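Local coordinates for hypothetical protein MJ0764 (Methanocaldococcus jannaschii, PDB 2B8M), which is of unknown function but adopts the double-stranded beta-helix fold of RmlC-like cupins and forms a two-chain assembly, at residues 27-32 with 97-102; 33-38 with 91-96; 49-54 with 76-81. All blocks are in the same frame, centred on the assembly; numbering follows the deposited sequence.

From the N terminus the chain runs through residues 27-32 and then 33-38, which between them carry strand 28-35; both are paired here by residues that come late in the chain. Residues 49-54 follow and pair with 76-81, so contact 3 closes the shortest loop. The chain then returns as strand 93-100: residues 91-96 meet 33-38 in contact 2, and 97-102 meet 27-32 in contact 1. The three loops nest without crossing, contact 3 inside contact 2 inside contact 1. Contacts 1 and 2 are successive halves of one antiparallel strand pair, and strand 93-100 also borders 49-55, which puts all three in one sheet. Contacts 1 and 3 also touch the second subunit.

Contact 1: residues 27-32 with 97-102; sequences VQINHI and FVVKAP. With SO4 (sulfate ion), chain B.
Gln28 and Lys100 meet twice, through their backbones and again through the ends of their side chains. In the backbone, Gln28 N donates to Lys100 O at 2.9 Å and Lys100 N answers to Gln28 O at 2.8 Å. Asn30 and Val98 repeat this two-bond pairing further along the antiparallel strands, while Ile29 opposite Val99 and His31 opposite Phe97 are non-hydrogen-bonded pairs.

The polar side-chain contacts share a face with Asn30 and Val98. Lys100 bends at chi3 (61°), which swings its terminal amine back toward the Gln28 amide; NZ makes a weak hydrogen bond of 2.8 Å to Gln28 OE1. From the other end of that amide NE2 bonds Asn23 OD1 and also a sulfate ion, reaching its O1 at 3.0 Å in a nearly straight bond (164°), and Lys100 NZ lies 2.6 Å from sulfate O4. Lys20 NZ and Asn46 ND2 also hydrogen-bond the sulfate, and Asn46 OD1 accepts a bond from Lys100 NZ.

The aromatic contact is on the opposite face. His31 CD2 sits over one face of the Phe97 ring, toward its rim and 3.6 Å from Phe97 CE2, with the two planes inclined at 38°. The imidazole is fixed in its rotation by Glu19 on ND1 and Glu95 on NE2, and Phe9 touches both rings.

Apolar contacts fill in at each end: Ile32 CD1 meets Val98 CG2 at 3.8 Å, and Val27 CG2 lies beside Val99 CG1 at 4.2 Å. Val99 also packs on Val99 of the second subunit.

The sulfate probably came from the crystallisation liquor. Even so, two lysines and the amides of Gln28 and Asn46 would probably make this spot favourable to an anion, without implying a natural ligand, whereas the His31 face pairs a hydrogen-bonded imidazole with hydrocarbon packing.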
loop_
_atom_site.group_PDB
_atom_site.type_symbol
_atom_site.label_atom_id
_atom_site.label_comp_id
_atom_site.label_asym_id
_atom_site.label_seq_id
_atom_site.Cartn_x
_atom_site.Cartn_y
_atom_site.Cartn_z
ATOM N N VAL A 27 4.304 8.284 7.698
ATOM C CA VAL A 27 3.273 7.445 7.075
ATOM C C VAL A 27 2.746 6.403 8.060
ATOM O O VAL A 27 3.442 5.980 8.970
ATOM C CB VAL A 27 3.777 6.702 5.788
ATOM C CG1 VAL A 27 4.611 5.469 6.148
ATOM C CG2 VAL A 27 2.653 6.256 4.855
ATOM N N GLN A 28 1.510 5.975 7.829
ATOM C CA GLN A 28 0.936 4.812 8.477
ATOM C C GLN A 28 0.446 3.832 7.414
ATOM O O GLN A 28 -0.143 4.216 6.395
ATOM C CB GLN A 28 -0.200 5.165 9.422
ATOM C CG GLN A 28 0.153 6.053 10.531
ATOM C CD GLN A 28 -1.071 6.499 11.313
ATOM O OE1 GLN A 28 -2.089 6.920 10.735
ATOM N NE2 GLN A 28 -0.990 6.412 12.627
ATOM N N ILE A 29 0.741 2.554 7.633
ATOM C CA ILE A 29 0.267 1.505 6.748
ATOM C C ILE A 29 -0.316 0.379 7.590
ATOM O O ILE A 29 0.368 -0.233 8.408
ATOM C CB ILE A 29 1.380 0.973 5.791
ATOM C CG1 ILE A 29 2.076 2.118 5.036
ATOM C CG2 ILE A 29 0.780 -0.052 4.809
ATOM C CD1 ILE A 29 3.208 1.698 4.162
ATOM N N ASN A 30 -1.594 0.099 7.376
ATOM C CA ASN A 30 -2.299 -0.981 8.055
ATOM C C ASN A 30 -2.752 -2.028 7.053
ATOM O O ASN A 30 -2.936 -1.731 5.869
ATOM C CB ASN A 30 -3.482 -0.406 8.856
ATOM C CG ASN A 30 -3.063 0.686 9.772
ATOM O OD1 ASN A 30 -1.947 0.660 10.314
ATOM N ND2 ASN A 30 -3.931 1.665 9.975
ATOM N N HIS A 31 -2.934 -3.265 7.539
ATOM C CA HIS A 31 -3.437 -4.355 6.748
ATOM C C HIS A 31 -4.710 -4.865 7.404
ATOM O O HIS A 31 -4.725 -5.171 8.588
ATOM C CB HIS A 31 -2.400 -5.435 6.669
ATOM C CG HIS A 31 -2.892 -6.697 6.032
ATOM N ND1 HIS A 31 -3.002 -7.869 6.732
ATOM C CD2 HIS A 31 -3.323 -6.958 4.777
ATOM C CE1 HIS A 31 -3.453 -8.817 5.924
ATOM N NE2 HIS A 31 -3.637 -8.293 4.729
ATOM N N ILE A 32 -5.781 -4.918 6.635
ATOM C CA ILE A 32 -7.086 -5.291 7.174
ATOM C C ILE A 32 -7.713 -6.439 6.351
ATOM O O ILE A 32 -7.699 -6.416 5.127
ATOM C CB ILE A 32 -8.064 -4.095 7.246
ATOM C CG1 ILE A 32 -7.434 -2.983 8.115
ATOM C CG2 ILE A 32 -9.394 -4.527 7.827
ATOM C CD1 ILE A 32 -8.159 -1.744 8.146
ATOM N N PHE A 97 -5.063 -2.761 2.156
ATOM C CA PHE A 97 -4.146 -1.941 2.912
ATOM C C PHE A 97 -4.669 -0.537 3.033
ATOM O O PHE A 97 -5.329 -0.038 2.130
ATOM C CB PHE A 97 -2.757 -1.917 2.281
ATOM C CG PHE A 97 -2.125 -3.276 2.231
ATOM C CD1 PHE A 97 -2.362 -4.135 1.160
ATOM C CD2 PHE A 97 -1.322 -3.707 3.280
ATOM C CE1 PHE A 97 -1.803 -5.386 1.169
ATOM C CE2 PHE A 97 -0.748 -4.951 3.265
ATOM C CZ PHE A 97 -0.992 -5.789 2.228
ATOM N N VAL A 98 -4.324 0.086 4.150
ATOM C CA VAL A 98 -4.661 1.464 4.419
ATOM C C VAL A 98 -3.347 2.219 4.475
ATOM O O VAL A 98 -2.475 1.845 5.233
ATOM C CB VAL A 98 -5.368 1.625 5.768
ATOM C CG1 VAL A 98 -5.665 3.053 6.053
ATOM C CG2 VAL A 98 -6.662 0.819 5.810
ATOM N N VAL A 99 -3.215 3.253 3.638
ATOM C CA VAL A 99 -2.028 4.075 3.599
ATOM C C VAL A 99 -2.459 5.468 4.014
ATOM O O VAL A 99 -3.399 6.041 3.468
ATOM C CB VAL A 99 -1.410 4.116 2.189
ATOM C CG1 VAL A 99 -0.280 5.155 2.125
ATOM C CG2 VAL A 99 -0.975 2.739 1.746
ATOM N N LYS A 100 -1.790 6.020 5.012
ATOM C CA LYS A 100 -2.156 7.338 5.503
ATOM C C LYS A 100 -0.921 8.208 5.509
ATOM O O LYS A 100 0.124 7.835 6.042
ATOM C CB LYS A 100 -2.786 7.242 6.895
ATOM C CG LYS A 100 -4.041 6.389 6.966
ATOM C CD LYS A 100 -4.356 6.006 8.387
ATOM C CE LYS A 100 -4.611 7.206 9.237
ATOM N NZ LYS A 100 -4.907 6.837 10.647
ATOM N N ALA A 101 -1.041 9.380 4.892
ATOM C CA ALA A 101 0.070 10.340 4.857
ATOM C C ALA A 101 -0.489 11.736 4.760
ATOM O O ALA A 101 -1.403 12.004 3.967
ATOM C CB ALA A 101 1.000 10.074 3.697
ATOM N N PRO A 102 0.060 12.641 5.562
ATOM C CA PRO A 102 1.158 12.431 6.525
ATOM C C PRO A 102 0.641 11.748 7.801
ATOM O O PRO A 102 -0.547 11.458 7.908
ATOM C CB PRO A 102 1.567 13.859 6.857
ATOM C CG PRO A 102 0.296 14.620 6.744
ATOM C CD PRO A 102 -0.425 14.024 5.591
HETATM S S SO4 B . -4.612 6.172 14.079
HETATM O O1 SO4 B . -3.595 7.202 13.852
HETATM O O2 SO4 B . -4.000 4.844 13.964
HETATM O O3 SO4 B . -5.196 6.316 15.412
HETATM O O4 SO4 B . -5.673 6.302 13.089
#

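Contact 2: residues 33-38 with 91-96; sequences VLPRGE and SDILEF
Arg36 leaves the backbone with CG trans to its N (chi1 -162°) and folds at chi3 (-65°), so that the guanidinium lies with one face over the carbonyl carbon of Ser91 and an edge turned to Asp92. There NH2 forms a salt bridge of 2.8 Å to Asp92 OD1. The carboxylate oxygen lies in the guanidinium plane, but the arginine approaches it from above the carboxylate, the two planes standing 75° apart. Arg36 N bonds to Asp92 O as well, at 2.9 Å, and NH1 is held by Ile89 O.

Behind this exposed end, Leu34 and Leu94 exchange two backbone hydrogen bonds, the shorter from Leu34 N to Leu94 O at 2.7 Å. Leu34 CD1 comes to the edge of the Phe96 ring, 4.3 Å from Phe96 CE1. On the other face Val33 spreads its methyls: CG1 touches Ile93 CG2 at 3.7 Å and CG2 touches Glu95 CG at 3.8 Å. With an alanine here both branches are gone, and a gap would probably open between Ile93 and the aliphatic part of Glu95, whose carboxylate binds His31.

A type II turn from Pro35 to Glu38 follows the last bridged pair, Pro35 with Ile93. Strand 49-55 flanks strand 93-100 on its far side, and from the facing sheet Met58 and Ile86, on strands 57-62 and 83-87, cover the Leu34, Leu94 and Phe96 side chains.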
loop_
_atom_site.group_PDB
_atom_site.type_symbol
_atom_site.label_atom_id
_atom_site.label_comp_id
_atom_site.label_asym_id
_atom_site.label_seq_id
_atom_site.Cartn_x
_atom_site.Cartn_y
_atom_site.Cartn_z
ATOM N N VAL A 33 -8.222 -7.434 7.074
ATOM C CA VAL A 33 -9.059 -8.467 6.529
ATOM C C VAL A 33 -10.384 -8.465 7.232
ATOM O O VAL A 33 -10.447 -8.543 8.478
ATOM C CB VAL A 33 -8.389 -9.862 6.634
ATOM C CG1 VAL A 33 -9.255 -10.942 5.979
ATOM C CG2 VAL A 33 -7.032 -9.797 6.003
ATOM N N LEU A 34 -11.450 -8.384 6.430
ATOM C CA LEU A 34 -12.811 -8.453 6.943
ATOM C C LEU A 34 -13.507 -9.569 6.261
ATOM O O LEU A 34 -13.770 -9.516 5.046
ATOM C CB LEU A 34 -13.575 -7.139 6.666
ATOM C CG LEU A 34 -13.010 -5.878 7.318
ATOM C CD1 LEU A 34 -13.882 -4.715 6.915
ATOM C CD2 LEU A 34 -12.964 -6.022 8.840
ATOM N N PRO A 35 -13.812 -10.621 7.017
ATOM C CA PRO A 35 -14.751 -11.609 6.533
ATOM C C PRO A 35 -16.140 -11.022 6.241
ATOM O O PRO A 35 -16.496 -9.937 6.729
ATOM C CB PRO A 35 -14.846 -12.604 7.701
ATOM C CG PRO A 35 -13.570 -12.425 8.438
ATOM C CD PRO A 35 -13.265 -10.964 8.341
ATOM N N ARG A 36 -16.923 -11.744 5.447
ATOM C CA ARG A 36 -18.284 -11.310 5.167
ATOM C C ARG A 36 -19.032 -11.024 6.455
ATOM O O ARG A 36 -19.047 -11.845 7.366
ATOM C CB ARG A 36 -19.090 -12.353 4.377
ATOM C CG ARG A 36 -20.313 -11.753 3.735
ATOM C CD ARG A 36 -21.196 -12.813 3.091
ATOM N NE ARG A 36 -20.518 -13.469 1.981
ATOM C CZ ARG A 36 -20.653 -13.147 0.703
ATOM N NH1 ARG A 36 -21.417 -12.149 0.319
ATOM N NH2 ARG A 36 -20.002 -13.830 -0.206
ATOM N N GLY A 37 -19.704 -9.870 6.478
ATOM C CA GLY A 37 -20.537 -9.427 7.577
ATOM C C GLY A 37 -19.811 -8.602 8.628
ATOM O O GLY A 37 -20.412 -8.254 9.652
ATOM N N GLU A 38 -18.521 -8.358 8.433
ATOM C CA GLU A 38 -17.776 -7.579 9.396
ATOM C C GLU A 38 -17.644 -6.177 8.883
ATOM O O GLU A 38 -17.748 -5.913 7.671
ATOM C CB GLU A 38 -16.382 -8.175 9.660
ATOM C CG GLU A 38 -16.397 -9.645 10.142
ATOM C CD GLU A 38 -16.684 -9.831 11.616
ATOM O OE1 GLU A 38 -16.556 -8.868 12.417
ATOM O OE2 GLU A 38 -17.047 -10.974 11.977
ATOM N N SER A 91 -18.650 -9.924 -0.201
ATOM C CA SER A 91 -17.586 -10.868 -0.531
ATOM C C SER A 91 -17.258 -11.742 0.668
ATOM O O SER A 91 -17.542 -11.366 1.809
ATOM C CB SER A 91 -16.322 -10.158 -1.018
ATOM O OG SER A 91 -15.711 -9.358 -0.011
ATOM N N ASP A 92 -16.711 -12.919 0.395
ATOM C CA ASP A 92 -16.367 -13.859 1.454
ATOM C C ASP A 92 -15.290 -13.248 2.328
ATOM O O ASP A 92 -15.339 -13.349 3.561
ATOM C CB ASP A 92 -15.886 -15.199 0.873
ATOM C CG ASP A 92 -17.026 -16.060 0.342
ATOM O OD1 ASP A 92 -18.199 -15.799 0.681
ATOM O OD2 ASP A 92 -16.738 -16.992 -0.443
ATOM N N ILE A 93 -14.314 -12.631 1.675
ATOM C CA ILE A 93 -13.167 -12.060 2.339
ATOM C C ILE A 93 -12.766 -10.763 1.633
ATOM O O ILE A 93 -12.468 -10.759 0.426
ATOM C CB ILE A 93 -11.935 -13.010 2.308
ATOM C CG1 ILE A 93 -12.174 -14.309 3.083
ATOM C CG2 ILE A 93 -10.697 -12.308 2.832
ATOM C CD1 ILE A 93 -12.192 -14.135 4.612
ATOM N N LEU A 94 -12.687 -9.672 2.397
ATOM C CA LEU A 94 -12.220 -8.404 1.874
ATOM C C LEU A 94 -10.904 -8.160 2.533
ATOM O O LEU A 94 -10.830 -8.220 3.762
ATOM C CB LEU A 94 -13.125 -7.264 2.299
ATOM C CG LEU A 94 -12.732 -5.776 2.183
ATOM C CD1 LEU A 94 -12.420 -5.368 0.743
ATOM C CD2 LEU A 94 -13.823 -4.935 2.675
ATOM N N GLU A 95 -9.900 -7.889 1.718
ATOM C CA GLU A 95 -8.552 -7.632 2.169
ATOM C C GLU A 95 -8.044 -6.341 1.534
ATOM O O GLU A 95 -8.083 -6.189 0.314
ATOM C CB GLU A 95 -7.631 -8.813 1.824
ATOM C CG GLU A 95 -6.285 -8.669 2.453
ATOM C CD GLU A 95 -5.364 -9.835 2.193
ATOM O OE1 GLU A 95 -5.798 -10.782 1.512
ATOM O OE2 GLU A 95 -4.197 -9.797 2.657
ATOM N N PHE A 96 -7.551 -5.425 2.364
ATOM C CA PHE A 96 -7.012 -4.142 1.868
ATOM C C PHE A 96 -5.868 -3.640 2.732
ATOM O O PHE A 96 -5.727 -4.056 3.891
ATOM C CB PHE A 96 -8.093 -3.075 1.678
ATOM C CG PHE A 96 -8.870 -2.772 2.888
ATOM C CD1 PHE A 96 -9.844 -3.637 3.326
ATOM C CD2 PHE A 96 -8.642 -1.615 3.607
ATOM C CE1 PHE A 96 -10.595 -3.344 4.481
ATOM C CE2 PHE A 96 -9.353 -1.316 4.747
ATOM C CZ PHE A 96 -10.327 -2.192 5.202
#

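Contact 3: residues 49-54 with 76-81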
loop_
_atom_site.group_PDB
_atom_site.type_symbol
_atom_site.label_atom_id
_atom_site.label_comp_id
_atom_site.label_asym_id
_atom_site.label_seq_id
_atom_site.Cartn_x
_atom_site.Cartn_y
_atom_site.Cartn_z
ATOM N N VAL A 49 -6.196 9.447 3.114
ATOM C CA VAL A 49 -6.277 7.963 3.110
ATOM C C VAL A 49 -6.331 7.407 1.711
ATOM O O VAL A 49 -7.049 7.919 0.857
ATOM C CB VAL A 49 -7.529 7.472 3.871
ATOM C CG1 VAL A 49 -7.716 5.921 3.792
ATOM C CG2 VAL A 49 -7.492 7.952 5.305
ATOM N N HIS A 50 -5.577 6.335 1.505
ATOM C CA HIS A 50 -5.735 5.459 0.354
ATOM C C HIS A 50 -5.898 4.011 0.771
ATOM O O HIS A 50 -5.133 3.496 1.583
ATOM C CB HIS A 50 -4.578 5.577 -0.642
ATOM C CG HIS A 50 -4.502 6.890 -1.327
ATOM N ND1 HIS A 50 -3.889 7.981 -0.752
ATOM C CD2 HIS A 50 -4.998 7.314 -2.518
ATOM C CE1 HIS A 50 -3.972 9.009 -1.587
ATOM N NE2 HIS A 50 -4.678 8.644 -2.637
ATOM N N LEU A 51 -6.928 3.404 0.208
ATOM C CA LEU A 51 -7.374 2.063 0.511
ATOM C C LEU A 51 -6.975 1.221 -0.695
ATOM O O LEU A 51 -7.470 1.428 -1.787
ATOM C CB LEU A 51 -8.914 2.042 0.703
ATOM C CG LEU A 51 -9.402 2.973 1.813
ATOM C CD1 LEU A 51 -10.923 2.984 1.829
ATOM C CD2 LEU A 51 -8.830 2.545 3.143
ATOM N N ILE A 52 -6.060 0.275 -0.500
ATOM C CA ILE A 52 -5.581 -0.555 -1.601
ATOM C C ILE A 52 -6.242 -1.924 -1.490
ATOM O O ILE A 52 -5.905 -2.739 -0.622
ATOM C CB ILE A 52 -4.025 -0.692 -1.576
ATOM C CG1 ILE A 52 -3.325 0.673 -1.629
ATOM C CG2 ILE A 52 -3.608 -1.582 -2.729
ATOM C CD1 ILE A 52 -1.846 0.635 -1.294
ATOM N N ILE A 53 -7.195 -2.183 -2.360
ATOM C CA ILE A 53 -8.020 -3.393 -2.203
ATOM C C ILE A 53 -7.415 -4.548 -2.968
ATOM O O ILE A 53 -7.309 -4.488 -4.201
ATOM C CB ILE A 53 -9.438 -3.129 -2.658
ATOM C CG1 ILE A 53 -9.984 -1.892 -1.928
ATOM C CG2 ILE A 53 -10.331 -4.348 -2.397
ATOM C CD1 ILE A 53 -11.347 -1.556 -2.285
ATOM N N ILE A 54 -7.027 -5.612 -2.270
ATOM C CA ILE A 54 -6.415 -6.742 -2.956
ATOM C C ILE A 54 -7.241 -8.009 -3.008
ATOM O O ILE A 54 -6.879 -8.903 -3.765
ATOM C CB ILE A 54 -5.012 -7.027 -2.455
ATOM C CG1 ILE A 54 -5.036 -7.407 -0.983
ATOM C CG2 ILE A 54 -4.069 -5.778 -2.643
ATOM C CD1 ILE A 54 -3.680 -8.115 -0.592
ATOM N N VAL A 76 -8.644 3.405 -3.530
ATOM C CA VAL A 76 -9.640 4.437 -3.278
ATOM C C VAL A 76 -9.072 5.486 -2.333
ATOM O O VAL A 76 -8.656 5.172 -1.208
ATOM C CB VAL A 76 -10.941 3.856 -2.691
ATOM C CG1 VAL A 76 -11.973 5.003 -2.460
ATOM C CG2 VAL A 76 -11.521 2.765 -3.548
ATOM N N TYR A 77 -9.081 6.738 -2.780
ATOM C CA TYR A 77 -8.668 7.887 -1.984
ATOM C C TYR A 77 -9.834 8.420 -1.176
ATOM O O TYR A 77 -10.905 8.674 -1.737
ATOM C CB TYR A 77 -8.204 9.011 -2.894
ATOM C CG TYR A 77 -8.025 10.350 -2.220
ATOM C CD1 TYR A 77 -7.117 10.521 -1.188
ATOM C CD2 TYR A 77 -8.767 11.447 -2.636
ATOM C CE1 TYR A 77 -6.944 11.777 -0.607
ATOM C CE2 TYR A 77 -8.600 12.694 -2.070
ATOM C CZ TYR A 77 -7.686 12.858 -1.064
ATOM O OH TYR A 77 -7.569 14.114 -0.505
ATOM N N VAL A 78 -9.625 8.606 0.121
ATOM C CA VAL A 78 -10.606 9.307 0.975
ATOM C C VAL A 78 -9.864 10.501 1.566
ATOM O O VAL A 78 -8.841 10.336 2.194
ATOM C CB VAL A 78 -11.166 8.457 2.144
ATOM C CG1 VAL A 78 -12.184 9.263 2.935
ATOM C CG2 VAL A 78 -11.771 7.173 1.634
ATOM N N PRO A 79 -10.381 11.705 1.359
ATOM C CA PRO A 79 -9.739 12.859 1.950
ATOM C C PRO A 79 -9.739 12.836 3.482
ATOM O O PRO A 79 -10.573 12.186 4.115
ATOM C CB PRO A 79 -10.577 14.042 1.407
ATOM C CG PRO A 79 -11.338 13.490 0.250
ATOM C CD PRO A 79 -11.549 12.063 0.536
ATOM N N PHE A 80 -8.831 13.625 4.036
ATOM C CA PHE A 80 -8.808 14.015 5.433
ATOM C C PHE A 80 -10.124 14.659 5.899
ATOM O O PHE A 80 -10.734 15.479 5.196
ATOM C CB PHE A 80 -7.602 14.943 5.620
ATOM C CG PHE A 80 -7.513 15.594 6.948
ATOM C CD1 PHE A 80 -7.365 14.840 8.102
ATOM C CD2 PHE A 80 -7.576 16.968 7.054
ATOM C CE1 PHE A 80 -7.265 15.449 9.331
ATOM C CE2 PHE A 80 -7.481 17.592 8.291
ATOM C CZ PHE A 80 -7.324 16.817 9.438
ATOM N N ASN A 81 -10.524 14.274 7.117
ATOM C CA ASN A 81 -11.654 14.817 7.819
ATOM C C ASN A 81 -12.970 14.500 7.165
ATOM O O ASN A 81 -13.860 15.349 7.111
ATOM C CB ASN A 81 -11.495 16.334 7.985
ATOM C CG ASN A 81 -11.126 16.710 9.374
ATOM O OD1 ASN A 81 -11.499 16.034 10.329
ATOM N ND2 ASN A 81 -10.393 17.815 9.512
#
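Val49 O is met from strand 74-78 by two neighbouring residues: Val78 N donates a hydrogen bond to it at 2.8 Å and Tyr77 CA adds a CA-H...O contact at 3.3 Å, with Tyr77 CD1 close by. This is antiparallel pairing within the cupin double-stranded beta-helix. Val49 N returns a bond to Val78 O, and Leu51 and Val76 form the next hydrogen-bonded pair, with Leu51 N at 2.8 Å from Val76 O.

Val49, Leu51, Val76 and Val78 all point to the same face, where Leu51 CD1 reaches Val78 CG2 at 4.3 Å. Met58, Leu60 and Leu62 of strand 57-62 in the facing sheet meet Leu51, Val76 and Val78 respectively, so this layer belongs to the hydrophobic interior between the sheets.

At the edge of the sheet a strand of the second subunit pairs with Tyr77 and carries the sheet across the interface. On the face of His50 and Tyr77, Val22 of the second subunit packs on His50. The His50 and Tyr77 rings are inclined at 32°. Tyr77 CG stands opposite its own N (chi1 168°), which sets CD1 over one face of the imidazole, 3.4 Å from His50 NE2.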